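Surface-associated protein CshB (Streptococcus gordonii, PDB 6YZG) is a cell-wall-anchored streptococcal surface adhesin whose non-repetitive domain 2, the part crystallised here, probably binds host ligands such as fibronectin. Local coordinates at residues E146-P150 / N228-R233. Sequence-based numbering, arbitrary orientation.
Sequences EDANP and NRSNER
The side chain of R229 reaches across to the backbone of A148, an example of an arginine joining a β-strand to a loop by a carbonyl rather than a carboxylate. R229 lies on strand 224-229, the middle strand of a three-stranded antiparallel sheet in non-repetitive domain 2 of this CshA-type adhesin; A148 belongs to the loop that links strand 134-144 to strand 153-158, the edge neighbour in the same sheet. On its other flank, R229 is backbone hydrogen-bonded to N180 of strand 180-181. The bond between R229 NE and A148 O measures 2.7 Å and is nearly straight, 169° at the hydrogen. The oxygen lies in the guanidinium plane and offers a lone pair, so NE meets it at the edge of the flat group. A bend at chi3 (-42°) helps to bring NE back to the carbonyl, while the methylene CB of R229 already lies 3.0 Å from A148 O. P150 covers one guanidinium face, its CD 3.8 Å from R229 NE; the edge bond and the proline together restrict the rotation of the group. The methyl of A148 touches the carbonyl oxygen of N228, CB to O 3.8 Å. Beyond the strand the chain runs toward a second subunit. D147 makes only a long salt bridge here, OD2 to R233 NH1 at 4.0 Å, with carboxylate and guanidinium planes 46° apart; its stronger partner is R233 of the second subunit, and R233 in turn pairs with D147 of that subunit. This reciprocal pairing places the contact at the interface between the two subunits. The other carboxylate oxygen stays within its own loop, D147 OD1 taking a weak hydrogen bond from A148 N at 3.0 Å.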
loop_
_atom_site.group_PDB
_atom_site.type_symbol
_atom_site.label_atom_id
_atom_site.label_comp_id
_atom_site.label_asym_id
_atom_site.label_seq_id
_atom_site.Cartn_x
_atom_site.Cartn_y
_atom_site.Cartn_z
ATOM N N GLU A 146 10.122 -3.690 -1.741
ATOM C CA GLU A 146 9.092 -2.626 -1.802
ATOM C C GLU A 146 7.692 -3.208 -1.878
ATOM O O GLU A 146 7.499 -4.303 -2.331
ATOM C CB GLU A 146 9.300 -1.727 -3.016
ATOM C CG GLU A 146 10.582 -0.938 -2.984
ATOM C CD GLU A 146 10.434 0.300 -2.116
ATOM O OE1 GLU A 146 9.319 0.599 -1.705
ATOM O OE2 GLU A 146 11.424 0.930 -1.863
ATOM N N ASP A 147 6.732 -2.379 -1.497
ATOM C CA ASP A 147 5.312 -2.757 -1.631
ATOM C C ASP A 147 4.938 -2.728 -3.118
ATOM O O ASP A 147 5.545 -2.032 -3.885
ATOM C CB ASP A 147 4.388 -1.810 -0.865
ATOM C CG ASP A 147 3.204 -2.552 -0.247
ATOM O OD1 ASP A 147 2.907 -3.657 -0.677
ATOM O OD2 ASP A 147 2.640 -2.059 0.724
ATOM N N ALA A 148 3.975 -3.551 -3.459
ATOM C CA ALA A 148 3.468 -3.638 -4.830
ATOM C C ALA A 148 1.934 -3.586 -4.829
ATOM O O ALA A 148 1.312 -4.323 -4.131
ATOM C CB ALA A 148 3.955 -4.926 -5.440
ATOM N N ASN A 149 1.408 -2.663 -5.590
ATOM C CA ASN A 149 -0.017 -2.630 -5.927
ATOM C C ASN A 149 -0.213 -3.548 -7.135
ATOM O O ASN A 149 0.739 -4.073 -7.716
ATOM C CB ASN A 149 -0.428 -1.171 -6.065
ATOM C CG ASN A 149 0.113 -0.469 -7.273
ATOM O OD1 ASN A 149 0.051 -1.009 -8.375
ATOM N ND2 ASN A 149 0.561 0.774 -7.087
ATOM N N PRO A 150 -1.448 -3.829 -7.572
ATOM C CA PRO A 150 -1.693 -4.767 -8.646
ATOM C C PRO A 150 -1.077 -4.414 -10.002
ATOM O O PRO A 150 -1.046 -5.310 -10.834
ATOM C CB PRO A 150 -3.235 -4.767 -8.756
ATOM C CG PRO A 150 -3.671 -4.390 -7.374
ATOM C CD PRO A 150 -2.695 -3.318 -6.967
ATOM N N ASN A 228 3.513 -10.854 -7.263
ATOM C CA ASN A 228 2.517 -10.846 -6.178
ATOM C C ASN A 228 2.470 -9.506 -5.449
ATOM O O ASN A 228 3.173 -8.598 -5.775
ATOM C CB ASN A 228 2.965 -11.776 -5.064
ATOM C CG ASN A 228 3.283 -13.161 -5.553
ATOM O OD1 ASN A 228 2.479 -13.798 -6.183
ATOM N ND2 ASN A 228 4.490 -13.600 -5.265
ATOM N N ARG A 229 1.614 -9.492 -4.428
ATOM C CA ARG A 229 1.527 -8.398 -3.425
ATOM C C ARG A 229 1.236 -9.011 -2.056
ATOM O O ARG A 229 0.527 -9.985 -1.963
ATOM C CB ARG A 229 0.603 -7.278 -3.876
ATOM C CG ARG A 229 -0.769 -7.693 -4.369
ATOM C CD ARG A 229 -1.431 -6.469 -4.916
ATOM N NE ARG A 229 -1.200 -5.321 -4.065
ATOM C CZ ARG A 229 -2.159 -4.703 -3.408
ATOM N NH1 ARG A 229 -1.889 -3.668 -2.640
ATOM N NH2 ARG A 229 -3.395 -5.129 -3.556
ATOM N N SER A 230 1.864 -8.460 -1.021
ATOM C CA SER A 230 1.661 -8.873 0.397
ATOM C C SER A 230 0.207 -8.550 0.763
ATOM O O SER A 230 -0.275 -7.548 0.190
ATOM C CB SER A 230 2.624 -8.194 1.355
ATOM O OG SER A 230 2.173 -8.383 2.694
ATOM N N ASN A 231 -0.433 -9.418 1.575
ATOM C CA ASN A 231 -1.904 -9.454 1.822
ATOM C C ASN A 231 -2.226 -9.118 3.289
ATOM O O ASN A 231 -3.435 -9.088 3.629
ATOM C CB ASN A 231 -2.527 -10.802 1.388
ATOM C CG ASN A 231 -2.344 -11.957 2.355
ATOM O OD1 ASN A 231 -1.568 -11.871 3.298
ATOM N ND2 ASN A 231 -3.019 -13.075 2.105
ATOM N N GLU A 232 -1.223 -8.893 4.142
ATOM C CA GLU A 232 -1.500 -8.625 5.576
ATOM C C GLU A 232 -1.239 -7.143 5.851
ATOM O O GLU A 232 -0.067 -6.717 5.789
ATOM C CB GLU A 232 -0.754 -9.578 6.512
ATOM C CG GLU A 232 0.760 -9.567 6.406
ATOM C CD GLU A 232 1.383 -10.443 7.480
ATOM O OE1 GLU A 232 2.346 -9.992 8.139
ATOM O OE2 GLU A 232 0.878 -11.571 7.673
ATOM N N ARG A 233 -2.315 -6.401 6.117
ATOM C CA ARG A 233 -2.263 -4.993 6.574
ATOM C C ARG A 233 -2.962 -4.862 7.933
ATOM O O ARG A 233 -3.841 -5.734 8.293
ATOM C CB ARG A 233 -2.908 -4.046 5.560
ATOM C CG ARG A 233 -1.920 -3.149 4.827
ATOM C CD ARG A 233 -0.986 -2.266 5.666
ATOM N NE ARG A 233 -0.079 -1.554 4.759
ATOM C CZ ARG A 233 0.979 -0.804 5.100
ATOM N NH1 ARG A 233 1.700 -0.226 4.150
ATOM N NH2 ARG A 233 1.334 -0.637 6.363
#